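Local atomic coordinates of levansucrase (PDB entry 3OM4), a protein that is a bacterial levansucrase of the levansucrase/invertase family, built as a five-bladed beta-propeller. Residues N47-K52 and S113-K118; L373-L378 and G435-V440; S428-I433 and R444-G449. The protein carries 1 engineered substitution. One frame throughout, in Å; residues are numbered along the deposited sequence. Where two conformers were deposited one is given.

Contact 1: residues N47-K52 and S113-K118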
ATOM      1  N   ASN A  47      21.308   8.105  -3.886  1.00 12.34           N
ATOM      2  CA  ASN A  47      20.769   7.916  -2.541  1.00 12.08           C
ATOM      3  C   ASN A  47      20.151   9.228  -2.072  1.00 11.99           C
ATOM      4  O   ASN A  47      20.547  10.304  -2.528  1.00 11.97           O
ATOM      5  CB  ASN A  47      21.869   7.541  -1.539  1.00 12.00           C
ATOM      6  CG  ASN A  47      22.531   6.204  -1.838  1.00 12.05           C
ATOM      7  OD1 ASN A  47      21.935   5.305  -2.427  1.00 12.19           O
ATOM      8  ND2 ASN A  47      23.782   6.069  -1.411  1.00 12.26           N
ATOM      9  N   ILE A  48      19.191   9.141  -1.154  1.00 11.95           N
ATOM     10  CA  ILE A  48      18.691  10.324  -0.462  1.00 11.97           C
ATOM     11  C   ILE A  48      19.787  10.777   0.497  1.00 12.29           C
ATOM     12  O   ILE A  48      20.044  10.118   1.503  1.00 11.97           O
ATOM     13  CB  ILE A  48      17.385  10.031   0.314  1.00 11.88           C
ATOM     14  CG1 ILE A  48      16.344   9.394  -0.613  1.00 11.72           C
ATOM     15  CG2 ILE A  48      16.844  11.309   0.956  1.00 11.75           C
ATOM     16  CD1 ILE A  48      15.196   8.721   0.111  1.00 11.13           C
ATOM     17  N   ALA A  49      20.432  11.895   0.167  1.00 12.71           N
ATOM     18  CA  ALA A  49      21.600  12.382   0.908  1.00 13.33           C
ATOM     19  C   ALA A  49      21.316  12.626   2.390  1.00 13.58           C
ATOM     20  O   ALA A  49      22.163  12.354   3.247  1.00 13.81           O
ATOM     21  CB  ALA A  49      22.153  13.646   0.256  1.00 13.32           C
ATOM     22  N   SER A  50      20.120  13.129   2.682  1.00 14.03           N
ATOM     23  CA  SER A  50      19.720  13.452   4.049  1.00 14.52           C
ATOM     24  C   SER A  50      19.263  12.227   4.842  1.00 14.91           C
ATOM     25  O   SER A  50      19.073  12.313   6.057  1.00 14.72           O
ATOM     26  CB  SER A  50      18.622  14.518   4.050  1.00 14.38           C
ATOM     27  OG  SER A  50      17.410  14.000   3.527  1.00 14.57           O
ATOM     28  N   ALA A  51      19.090  11.097   4.154  1.00 15.50           N
ATOM     29  CA  ALA A  51      18.640   9.858   4.788  1.00 16.29           C
ATOM     30  C   ALA A  51      19.762   9.219   5.595  1.00 16.96           C
ATOM     31  O   ALA A  51      20.309   8.177   5.224  1.00 16.91           O
ATOM     32  CB  ALA A  51      18.094   8.885   3.755  1.00 16.18           C
ATOM     33  N   LYS A  52      20.107   9.881   6.693  1.00 17.88           N
ATOM     34  CA  LYS A  52      21.076   9.374   7.647  1.00 18.98           C
ATOM     35  C   LYS A  52      20.409   9.283   9.010  1.00 19.71           C
ATOM     36  O   LYS A  52      19.505  10.063   9.318  1.00 19.72           O
ATOM     37  CB  LYS A  52      22.306  10.282   7.693  1.00 19.02           C
ATOM     38  CG  LYS A  52      23.149  10.216   6.427  1.00 19.63           C
ATOM     39  CD  LYS A  52      24.157  11.351   6.337  1.00 20.81           C
ATOM     40  CE  LYS A  52      25.174  11.108   5.221  1.00 21.22           C
ATOM     41  NZ  LYS A  52      24.546  10.846   3.886  1.00 22.04           N
ATOM     42  N   SER A 113      15.234  18.743  -6.948  1.00 20.17           N
ATOM     43  CA  SER A 113      16.238  17.681  -6.850  1.00 19.53           C
ATOM     44  C   SER A 113      16.014  16.759  -5.650  1.00 19.09           C
ATOM     45  O   SER A 113      15.397  17.153  -4.659  1.00 18.92           O
ATOM     46  CB  SER A 113      17.652  18.274  -6.809  1.00 19.64           C
ATOM     47  OG  SER A 113      17.890  18.980  -5.601  1.00 19.79           O
ATOM     48  N   ILE A 114      16.516  15.530  -5.757  1.00 18.47           N
ATOM     49  CA  ILE A 114      16.496  14.586  -4.640  1.00 18.01           C
ATOM     50  C   ILE A 114      17.350  15.116  -3.477  1.00 17.83           C
ATOM     51  O   ILE A 114      17.027  14.893  -2.310  1.00 17.62           O
ATOM     52  CB  ILE A 114      16.935  13.149  -5.071  1.00 17.91           C
ATOM     53  CG1 ILE A 114      16.811  12.170  -3.892  1.00 17.54           C
ATOM     54  CG2 ILE A 114      18.344  13.159  -5.691  1.00 17.74           C
ATOM     55  CD1 ILE A 114      17.052  10.711  -4.236  1.00 17.49           C
ATOM     56  N   ASP A 115      18.420  15.839  -3.813  1.00 17.70           N
ATOM     57  CA  ASP A 115      19.287  16.471  -2.814  1.00 17.58           C
ATOM     58  C   ASP A 115      18.574  17.565  -2.006  1.00 17.26           C
ATOM     59  O   ASP A 115      19.069  17.985  -0.956  1.00 17.23           O
ATOM     60  CB  ASP A 115      20.553  17.038  -3.477  1.00 17.85           C
ATOM     61  CG  ASP A 115      21.525  15.954  -3.936  1.00 18.28           C
ATOM     62  OD1 ASP A 115      21.451  14.803  -3.453  1.00 18.84           O
ATOM     63  OD2 ASP A 115      22.387  16.263  -4.785  1.00 19.61           O
ATOM     64  N   SER A 116      17.415  18.012  -2.491  1.00 16.85           N
ATOM     65  CA  SER A 116      16.615  19.041  -1.816  1.00 16.63           C
ATOM     66  C   SER A 116      15.752  18.495  -0.676  1.00 16.28           C
ATOM     67  O   SER A 116      15.188  19.267   0.107  1.00 16.28           O
ATOM     68  CB  SER A 116      15.727  19.780  -2.821  1.00 16.70           C
ATOM     69  OG  SER A 116      16.503  20.473  -3.783  1.00 17.30           O
ATOM     70  N   TRP A 117      15.635  17.171  -0.598  1.00 15.78           N
ATOM     71  CA  TRP A 117      14.879  16.525   0.469  1.00 15.21           C
ATOM     72  C   TRP A 117      15.688  16.511   1.752  1.00 15.20           C
ATOM     73  O   TRP A 117      16.721  15.847   1.836  1.00 15.34           O
ATOM     74  CB  TRP A 117      14.487  15.101   0.078  1.00 14.96           C
ATOM     75  CG  TRP A 117      13.394  15.059  -0.927  1.00 13.64           C
ATOM     76  CD1 TRP A 117      13.524  14.858  -2.268  1.00 12.99           C
ATOM     77  CD2 TRP A 117      11.996  15.232  -0.677  1.00 12.30           C
ATOM     78  NE1 TRP A 117      12.292  14.894  -2.874  1.00 12.13           N
ATOM     79  CE2 TRP A 117      11.335  15.122  -1.920  1.00 12.05           C
ATOM     80  CE3 TRP A 117      11.235  15.470   0.477  1.00 11.28           C
ATOM     81  CZ2 TRP A 117       9.948  15.237  -2.045  1.00 11.55           C
ATOM     82  CZ3 TRP A 117       9.854  15.591   0.351  1.00 10.68           C
ATOM     83  CH2 TRP A 117       9.227  15.476  -0.904  1.00 11.31           C
ATOM     84  N   LYS A 118      15.218  17.268   2.738  1.00 14.93           N
ATOM     85  CA  LYS A 118      15.826  17.281   4.063  1.00 14.80           C
ATOM     86  C   LYS A 118      15.124  16.264   4.958  1.00 14.47           C
ATOM     87  O   LYS A 118      13.993  15.861   4.682  1.00 14.45           O
ATOM     88  CB  LYS A 118      15.757  18.681   4.676  1.00 14.94           C
ATOM     89  CG  LYS A 118      16.600  19.724   3.943  1.00 15.85           C
ATOM     90  CD  LYS A 118      16.501  21.099   4.595  1.00 17.34           C
ATOM     91  CE  LYS A 118      17.412  21.213   5.810  1.00 18.75           C
ATOM     92  NZ  LYS A 118      17.484  22.612   6.318  1.00 20.17           N
TER
HETATM   93  O   HOH W   1      19.904  13.087  -2.243  1.00 13.83           O
HETATM   94  O   HOH W   2      18.529  14.509   0.379  1.00 13.58           O
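Ser50 and Ile48 meet Trp117 and Ile114 where a type I beta turn, running from Ile48 to Ala51, faces the 3-10 segment 114-116. Both are loop structures of the propeller, each leading into a short strand, 52-54 in one case and 118-122 in the other. The two isoleucine side chains cross at about a right angle. Ile114 carries CG1 anti to its own backbone N (chi1 -176°) and continues extended, which brings CD1 to 3.9 Å from Ile48 CG1. Beyond this pair, Thr424 touches both isoleucines, while Phe105 packs against Ile48, so the apolar side of the contact belongs to a larger buried patch. Trp117 starts toward the turn, but its indole leads away and stacks edge-to-face with Phe425; toward the turn it offers its carbonyl. Ser50 OG is the donor to Trp117 O at 2.6 Å, a short bond that arrives 39° out of the carbonyl plane. A chi1 of 69° puts this hydroxyl between the backbone N and the carbonyl carbon of Ser50, on the side of the opposing chain.

Two waters fill in between the backbones. Water 2 accepts from Ser50 N at 3.1 Å and also lies 2.7 Å from Trp117 O, so that carbonyl is approached by both the serine hydroxyl and the water. Asp115 points its CB away from the turn, yet its carboxylate curls back: OD2 forms a salt bridge with Lys46, and OD1 is bonded to water 1. Through this water Asp115 is joined to the turn, for water 1 stands 2.6 Å from Asp115 OD1 and 2.9 Å from Asn47 O. It also accepts a hydrogen bond from Ala49 N at 2.7 Å.

Contact 2: residues L373-L378 and G435-V440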
ATOM      1  N   LEU A 373      -9.844  -1.714 -14.378  1.00  8.83           N
ATOM      2  CA  LEU A 373      -9.271  -0.818 -15.380  1.00  8.91           C
ATOM      3  C   LEU A 373      -8.576  -1.633 -16.468  1.00  8.92           C
ATOM      4  O   LEU A 373      -7.969  -2.669 -16.183  1.00  8.88           O
ATOM      5  CB  LEU A 373      -8.287   0.164 -14.740  1.00  8.71           C
ATOM      6  CG  LEU A 373      -8.823   1.139 -13.681  1.00  8.78           C
ATOM      7  CD1 LEU A 373      -7.677   1.863 -12.997  1.00  7.97           C
ATOM      8  CD2 LEU A 373      -9.804   2.146 -14.266  1.00  8.99           C
ATOM      9  N   ASN A 374      -8.688  -1.174 -17.712  1.00  9.02           N
ATOM     10  CA  ASN A 374      -8.085  -1.862 -18.859  1.00  9.13           C
ATOM     11  C   ASN A 374      -8.543  -3.319 -18.961  1.00  9.30           C
ATOM     12  O   ASN A 374      -7.761  -4.215 -19.295  1.00  9.49           O
ATOM     13  CB  ASN A 374      -6.554  -1.752 -18.802  1.00  8.80           C
ATOM     14  CG  ASN A 374      -6.085  -0.327 -18.584  1.00  9.01           C
ATOM     15  OD1 ASN A 374      -6.354   0.554 -19.401  1.00  7.65           O
ATOM     16  ND2 ASN A 374      -5.392  -0.087 -17.472  1.00  8.28           N
ATOM     17  N   ASP A 375      -9.819  -3.531 -18.642  1.00  9.70           N
ATOM     18  CA  ASP A 375     -10.502  -4.823 -18.749  1.00 10.31           C
ATOM     19  C   ASP A 375     -10.089  -5.848 -17.695  1.00  9.91           C
ATOM     20  O   ASP A 375     -10.922  -6.615 -17.223  1.00 10.15           O
ATOM     21  CB  ASP A 375     -10.372  -5.413 -20.160  1.00 10.97           C
ATOM     22  CG  ASP A 375     -10.928  -4.492 -21.234  1.00 12.56           C
ATOM     23  OD1 ASP A 375     -10.266  -4.338 -22.278  1.00 15.89           O
ATOM     24  OD2 ASP A 375     -12.021  -3.917 -21.034  1.00 15.17           O
ATOM     25  N   THR A 376      -8.808  -5.856 -17.333  1.00  9.26           N
ATOM     26  CA  THR A 376      -8.248  -6.917 -16.496  1.00  8.68           C
ATOM     27  C   THR A 376      -7.888  -6.452 -15.092  1.00  8.30           C
ATOM     28  O   THR A 376      -7.729  -7.273 -14.189  1.00  8.30           O
ATOM     29  CB  THR A 376      -6.964  -7.486 -17.117  1.00  8.66           C
ATOM     30  OG1 THR A 376      -5.947  -6.476 -17.095  1.00  8.58           O
ATOM     31  CG2 THR A 376      -7.208  -7.958 -18.554  1.00  8.67           C
ATOM     32  N   GLY A 377      -7.734  -5.141 -14.921  1.00  7.72           N
ATOM     33  CA  GLY A 377      -7.238  -4.590 -13.665  1.00  7.45           C
ATOM     34  C   GLY A 377      -5.775  -4.193 -13.720  1.00  7.33           C
ATOM     35  O   GLY A 377      -5.286  -3.511 -12.824  1.00  7.28           O
ATOM     36  N   LEU A 378      -5.065  -4.617 -14.764  1.00  7.05           N
ATOM     37  CA  LEU A 378      -3.663  -4.229 -14.935  1.00  7.01           C
ATOM     38  C   LEU A 378      -3.498  -2.719 -15.134  1.00  6.84           C
ATOM     39  O   LEU A 378      -4.149  -2.125 -15.990  1.00  6.86           O
ATOM     40  CB  LEU A 378      -3.024  -4.994 -16.105  1.00  6.90           C
ATOM     41  CG  LEU A 378      -1.578  -4.653 -16.481  1.00  6.98           C
ATOM     42  CD1 LEU A 378      -0.599  -5.015 -15.369  1.00  6.87           C
ATOM     43  CD2 LEU A 378      -1.200  -5.356 -17.764  1.00  6.79           C
ATOM     44  N   GLY A 435     -11.344   7.533 -18.079  1.00 13.83           N
ATOM     45  CA  GLY A 435     -12.462   6.617 -17.870  1.00 13.77           C
ATOM     46  C   GLY A 435     -11.987   5.359 -17.172  1.00 13.70           C
ATOM     47  O   GLY A 435     -11.459   5.427 -16.066  1.00 13.88           O
ATOM     48  N   SER A 436     -12.162   4.212 -17.828  1.00 13.68           N
ATOM     49  CA  SER A 436     -11.687   2.932 -17.301  1.00 13.71           C
ATOM     50  C   SER A 436     -10.375   2.482 -17.953  1.00 13.52           C
ATOM     51  O   SER A 436      -9.983   1.318 -17.843  1.00 13.66           O
ATOM     52  CB  SER A 436     -12.762   1.850 -17.452  1.00 13.87           C
ATOM     53  OG  SER A 436     -13.112   1.665 -18.812  1.00 15.08           O
ATOM     54  N   LYS A 437      -9.703   3.415 -18.624  1.00 13.25           N
ATOM     55  CA  LYS A 437      -8.451   3.131 -19.322  1.00 13.12           C
ATOM     56  C   LYS A 437      -7.310   3.927 -18.703  1.00 12.40           C
ATOM     57  O   LYS A 437      -7.488   5.083 -18.320  1.00 12.50           O
ATOM     58  CB  LYS A 437      -8.570   3.472 -20.815  1.00 13.36           C
ATOM     59  CG  LYS A 437      -9.787   2.862 -21.522  1.00 14.78           C
ATOM     60  CD  LYS A 437      -9.501   1.469 -22.062  1.00 16.67           C
ATOM     61  CE  LYS A 437     -10.786   0.703 -22.349  1.00 18.54           C
ATOM     62  NZ  LYS A 437     -11.440   0.205 -21.103  1.00 19.15           N
ATOM     63  N   THR A 438      -6.145   3.299 -18.589  1.00 11.59           N
ATOM     64  CA  THR A 438      -4.944   3.989 -18.120  1.00 10.86           C
ATOM     65  C   THR A 438      -3.781   3.723 -19.068  1.00 10.53           C
ATOM     66  O   THR A 438      -3.799   2.746 -19.817  1.00 10.29           O
ATOM     67  CB  THR A 438      -4.530   3.562 -16.680  1.00 10.87           C
ATOM     68  OG1 THR A 438      -3.930   2.263 -16.710  1.00 10.38           O
ATOM     69  CG2 THR A 438      -5.729   3.548 -15.734  1.00 10.84           C
ATOM     70  N   SER A 439      -2.775   4.593 -19.035  0.50  9.98           N
ATOM     71  CA  SER A 439      -1.551   4.376 -19.796  0.70  9.96           C
ATOM     72  C   SER A 439      -0.369   5.114 -19.195  0.50  9.81           C
ATOM     73  O   SER A 439      -0.501   6.254 -18.750  0.50  9.18           O
ATOM     74  CB  SER A 439      -1.715   4.804 -21.257  0.70  9.72           C
ATOM     75  OG  SER A 439      -0.487   4.651 -21.955  0.70 10.54           O
ATOM     76  N   VAL A 440       0.785   4.453 -19.203  1.00 10.36           N
ATOM     77  CA  VAL A 440       2.044   5.084 -18.820  1.00 11.07           C
ATOM     78  C   VAL A 440       2.342   6.185 -19.830  1.00 12.00           C
ATOM     79  O   VAL A 440       2.286   5.959 -21.044  1.00 11.90           O
ATOM     80  CB  VAL A 440       3.204   4.061 -18.769  1.00 10.92           C
ATOM     81  CG1 VAL A 440       4.541   4.762 -18.549  1.00 11.06           C
ATOM     82  CG2 VAL A 440       2.963   3.032 -17.672  1.00 10.81           C
TER
HETATM   83  O   HOH W   3     -11.810  -1.511 -18.568  1.00 20.34           O
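Asn374 N donates to Ser436 O at 2.8 Å with an N-H...O angle of 168°, tying a tight turn, in which Asn374 and Asp375 both have positive phi, to Ser436, just before strand 437-448. The amide of Asn374 then works like a second piece of backbone. CG lies beside the backbone N and anti to the carbonyl carbon (chi1 -50°), which turns the amide toward the strand. There Asn374 OD1 accepts from Thr438 N at 2.9 Å, with the donor tilted modestly from the carbonyl plane. Asn374 ND2 gives to Thr438 OG1 at 2.9 Å, that oxygen lying in the amide plane, and to Leu378 O at 2.8 Å, closing the turn on its own chain. Asn374 and Thr438 cross at about a right angle, as do Leu373 and Thr438; on the apolar side Leu373 CD1 reaches Thr438 CG2 at 3.8 Å, and Leu373 CD2 rests over Ser436 CA at 3.7 Å. Val379 touches both Leu373 and Thr438. At the outer margin Asp375 OD2 and Lys437 NZ are 4.2 Å apart, too far for a salt bridge though of opposite charge, and Asp375 N donates to water 3.

The segments belong to the outermost strands of two four-stranded antiparallel sheets, so the contact joins neighbouring propeller blades. With a backbone N-H facing OD1, and a hydroxyl and a carbonyl oxygen facing ND2, the flip of the amide is settled: three bonds hold this buried group against rotation, and its polar atoms are satisfied within the seam.

Contact 3: residues S428-I433 and R444-G449; sequences SFLVNI and RVLEQG
Ser428 holds Leu446 and Glu447 through both of its backbone polar groups. Leu446 N donates to Ser428 O at 2.7 Å, the shorter of the two bonds, while Ser428 N donates to Glu447 O at 3.1 Å with an almost straight N-H...O angle of 174°. The second bond is nonetheless irregular at its acceptor, since the donor sits 46° above the carbonyl plane. It also ends one residue beyond Leu446, an irregular register. The hydroxyl of Ser428 turns to a third place on the same strand end: OG bonds to Gln450 O, just past Gly449. Further out, the Gln448 amide bonds to Phe425 and Lys46, pinning the departing chain.

Outward from these bonds lies the packing. Leu446 CB presses on Ser428 O at 3.4 Å, and Leu446 CD1 meets Leu430 CD2 at 4.0 Å, the two leucines crossing at about a right angle. With CG anti to its carbonyl carbon, Leu430 spreads its methyl branches between two neighbours, CD2 toward Leu446 and CD1 toward Arg444. Leu430 CD1 lies 3.4 Å from Arg444 NE, at a slant to the guanidinium, whose chain bends at chi3 and crosses Leu430 obliquely. Val407, on the next strand of the sheet, also touches Leu430. On the other side of the sheet Phe429 and Val445 face each other loosely, the Phe429 ring leading away toward Pro38 and Ile408.

The axes of the short segments 428-433 and 444-448 come within 4.6 Å of each other, with 144° between their N-to-C directions. This is the splayed far end of the hairpin 424-434/437-448, the last two strands of a four-stranded antiparallel propeller blade.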
ATOM      1  N   SER A 428      10.084   9.394 -10.265  1.00  9.73           N
ATOM      2  CA  SER A 428       8.641   9.328 -10.424  1.00  9.85           C
ATOM      3  C   SER A 428       8.295   9.388 -11.907  1.00  9.83           C
ATOM      4  O   SER A 428       9.128   9.775 -12.726  1.00  9.89           O
ATOM      5  CB  SER A 428       7.966  10.458  -9.654  1.00  9.96           C
ATOM      6  OG  SER A 428       8.243  10.349  -8.266  1.00 10.41           O
ATOM      7  N   PHE A 429       7.081   8.971 -12.252  1.00  9.70           N
ATOM      8  CA  PHE A 429       6.612   9.052 -13.636  1.00  9.76           C
ATOM      9  C   PHE A 429       5.104   9.264 -13.696  1.00  9.93           C
ATOM     10  O   PHE A 429       4.437   9.307 -12.662  1.00 10.25           O
ATOM     11  CB  PHE A 429       7.054   7.829 -14.454  1.00  9.28           C
ATOM     12  CG  PHE A 429       6.501   6.520 -13.956  1.00  8.49           C
ATOM     13  CD1 PHE A 429       5.351   5.978 -14.518  1.00  7.40           C
ATOM     14  CD2 PHE A 429       7.142   5.822 -12.936  1.00  7.42           C
ATOM     15  CE1 PHE A 429       4.839   4.762 -14.063  1.00  6.44           C
ATOM     16  CE2 PHE A 429       6.639   4.609 -12.475  1.00  7.16           C
ATOM     17  CZ  PHE A 429       5.492   4.075 -13.042  1.00  6.85           C
ATOM     18  N   LEU A 430       4.573   9.410 -14.903  1.00 10.18           N
ATOM     19  CA  LEU A 430       3.163   9.749 -15.068  1.00 10.43           C
ATOM     20  C   LEU A 430       2.334   8.625 -15.671  1.00 10.46           C
ATOM     21  O   LEU A 430       2.792   7.896 -16.558  1.00 10.42           O
ATOM     22  CB  LEU A 430       3.000  11.018 -15.911  1.00 10.57           C
ATOM     23  CG  LEU A 430       3.680  12.315 -15.459  1.00 10.98           C
ATOM     24  CD1 LEU A 430       3.544  13.364 -16.549  1.00 11.95           C
ATOM     25  CD2 LEU A 430       3.092  12.823 -14.151  1.00 11.44           C
ATOM     26  N   VAL A 431       1.109   8.504 -15.169  1.00 10.54           N
ATOM     27  CA  VAL A 431       0.104   7.617 -15.737  1.00 10.62           C
ATOM     28  C   VAL A 431      -1.149   8.433 -16.048  1.00 10.72           C
ATOM     29  O   VAL A 431      -1.673   9.145 -15.185  1.00 10.35           O
ATOM     30  CB  VAL A 431      -0.222   6.428 -14.790  1.00 10.46           C
ATOM     31  CG1 VAL A 431      -1.520   5.735 -15.192  1.00 11.01           C
ATOM     32  CG2 VAL A 431       0.930   5.427 -14.782  1.00 10.40           C
ATOM     33  N   ASN A 432      -1.597   8.347 -17.297  1.00 11.10           N
ATOM     34  CA  ASN A 432      -2.824   8.989 -17.740  1.00 11.64           C
ATOM     35  C   ASN A 432      -4.035   8.156 -17.338  1.00 11.93           C
ATOM     36  O   ASN A 432      -4.025   6.934 -17.497  1.00 11.75           O
ATOM     37  CB  ASN A 432      -2.795   9.168 -19.261  1.00 11.75           C
ATOM     38  CG  ASN A 432      -4.052   9.824 -19.800  1.00 12.36           C
ATOM     39  OD1 ASN A 432      -4.982   9.145 -20.232  1.00 13.27           O
ATOM     40  ND2 ASN A 432      -4.089  11.149 -19.768  1.00 13.40           N
ATOM     41  N   ILE A 433      -5.060   8.820 -16.807  1.00 12.29           N
ATOM     42  CA  ILE A 433      -6.321   8.163 -16.463  0.70 12.69           C
ATOM     43  C   ILE A 433      -7.446   8.726 -17.329  1.00 12.92           C
ATOM     44  O   ILE A 433      -7.708   9.933 -17.309  1.00 13.10           O
ATOM     45  CB  ILE A 433      -6.693   8.350 -14.963  0.70 12.79           C
ATOM     46  CG1 ILE A 433      -5.499   8.070 -14.032  0.70 13.24           C
ATOM     47  CG2 ILE A 433      -7.927   7.514 -14.592  0.70 12.81           C
ATOM     48  CD1 ILE A 433      -5.012   6.631 -14.002  0.70 13.73           C
ATOM     49  N   ARG A 444       8.240  10.530 -20.029  1.00 19.65           N
ATOM     50  CA  ARG A 444       8.204  11.567 -18.999  1.00 19.44           C
ATOM     51  C   ARG A 444       8.559  11.035 -17.610  1.00 18.73           C
ATOM     52  O   ARG A 444       7.714  10.949 -16.710  1.00 18.78           O
ATOM     53  CB  ARG A 444       6.887  12.351 -19.017  1.00 19.75           C
ATOM     54  CG  ARG A 444       6.980  13.617 -19.873  1.00 20.99           C
ATOM     55  CD  ARG A 444       5.695  14.451 -19.852  1.00 23.10           C
ATOM     56  NE  ARG A 444       5.444  15.209 -18.618  1.00 24.21           N
ATOM     57  CZ  ARG A 444       6.360  15.767 -17.823  1.00 24.76           C
ATOM     58  NH1 ARG A 444       7.658  15.690 -18.093  1.00 25.16           N
ATOM     59  NH2 ARG A 444       5.965  16.425 -16.739  1.00 25.35           N
ATOM     60  N   VAL A 445       9.832  10.676 -17.469  1.00 18.04           N
ATOM     61  CA  VAL A 445      10.404  10.268 -16.194  1.00 17.09           C
ATOM     62  C   VAL A 445      10.825  11.521 -15.427  1.00 16.55           C
ATOM     63  O   VAL A 445      11.585  12.356 -15.933  1.00 16.37           O
ATOM     64  CB  VAL A 445      11.601   9.304 -16.389  1.00 17.23           C
ATOM     65  CG1 VAL A 445      12.272   8.994 -15.067  1.00 16.62           C
ATOM     66  CG2 VAL A 445      11.148   8.014 -17.066  1.00 16.93           C
ATOM     67  N   LEU A 446      10.313  11.643 -14.207  1.00 15.58           N
ATOM     68  CA  LEU A 446      10.528  12.825 -13.380  1.00 14.93           C
ATOM     69  C   LEU A 446      11.722  12.622 -12.451  1.00 14.40           C
ATOM     70  O   LEU A 446      12.442  11.628 -12.570  1.00 14.04           O
ATOM     71  CB  LEU A 446       9.253  13.145 -12.585  1.00 15.03           C
ATOM     72  CG  LEU A 446       7.935  13.174 -13.375  1.00 15.30           C
ATOM     73  CD1 LEU A 446       6.726  13.201 -12.441  1.00 15.41           C
ATOM     74  CD2 LEU A 446       7.886  14.338 -14.361  1.00 15.21           C
ATOM     75  N   GLU A 447      11.942  13.568 -11.540  1.00 13.82           N
ATOM     76  CA  GLU A 447      13.031  13.460 -10.569  1.00 13.56           C
ATOM     77  C   GLU A 447      12.731  12.360  -9.561  1.00 12.92           C
ATOM     78  O   GLU A 447      11.575  11.984  -9.377  1.00 12.59           O
ATOM     79  CB  GLU A 447      13.231  14.782  -9.820  1.00 13.84           C
ATOM     80  CG  GLU A 447      13.501  15.987 -10.716  1.00 15.71           C
ATOM     81  CD  GLU A 447      14.828  15.901 -11.447  1.00 18.24           C
ATOM     82  OE1 GLU A 447      15.853  15.583 -10.805  1.00 19.36           O
ATOM     83  OE2 GLU A 447      14.847  16.160 -12.669  1.00 20.00           O
ATOM     84  N   GLN A 448      13.771  11.845  -8.911  1.00 12.19           N
ATOM     85  CA  GLN A 448      13.581  10.888  -7.824  1.00 11.82           C
ATOM     86  C   GLN A 448      12.722  11.499  -6.723  1.00 11.63           C
ATOM     87  O   GLN A 448      13.054  12.555  -6.181  1.00 11.62           O
ATOM     88  CB  GLN A 448      14.921  10.442  -7.246  1.00 11.79           C
ATOM     89  CG  GLN A 448      15.753   9.573  -8.168  1.00 11.60           C
ATOM     90  CD  GLN A 448      17.064   9.164  -7.530  1.00 12.17           C
ATOM     91  OE1 GLN A 448      18.114   9.732  -7.831  1.00 11.86           O
ATOM     92  NE2 GLN A 448      17.008   8.186  -6.630  1.00 12.52           N
ATOM     93  N   GLY A 449      11.604  10.845  -6.420  1.00 11.28           N
ATOM     94  CA  GLY A 449      10.736  11.271  -5.329  1.00 10.86           C
ATOM     95  C   GLY A 449       9.882  12.495  -5.604  1.00 10.81           C
ATOM     96  O   GLY A 449       9.313  13.068  -4.676  1.00 10.42           O
TER

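All three contacts are partly buried. Contacts 2 and 3 share strand 437-448 and adjoin directly, with Ser439 O 2.8 Å from Asn432 N, a probable hydrogen bond. Contact 2 buries Asn374, Leu373 and Thr438 at the seam between blades, where one side-chain amide dominates, and leaves Asp375 and Lys437 on its exposed edge. Contact 3, inside one blade, sets buried Ser428, Phe429 and Leu430 against exposed Arg444 and Val445, and backbone bonds carry it. Contact 1, its centre about 34 Å from that of contact 2, is a water-bridged loop contact with exposed Ala49 and Asp115, yet its Trp117 and Ile114 pack on Gly449 and Gln448 of contact 3.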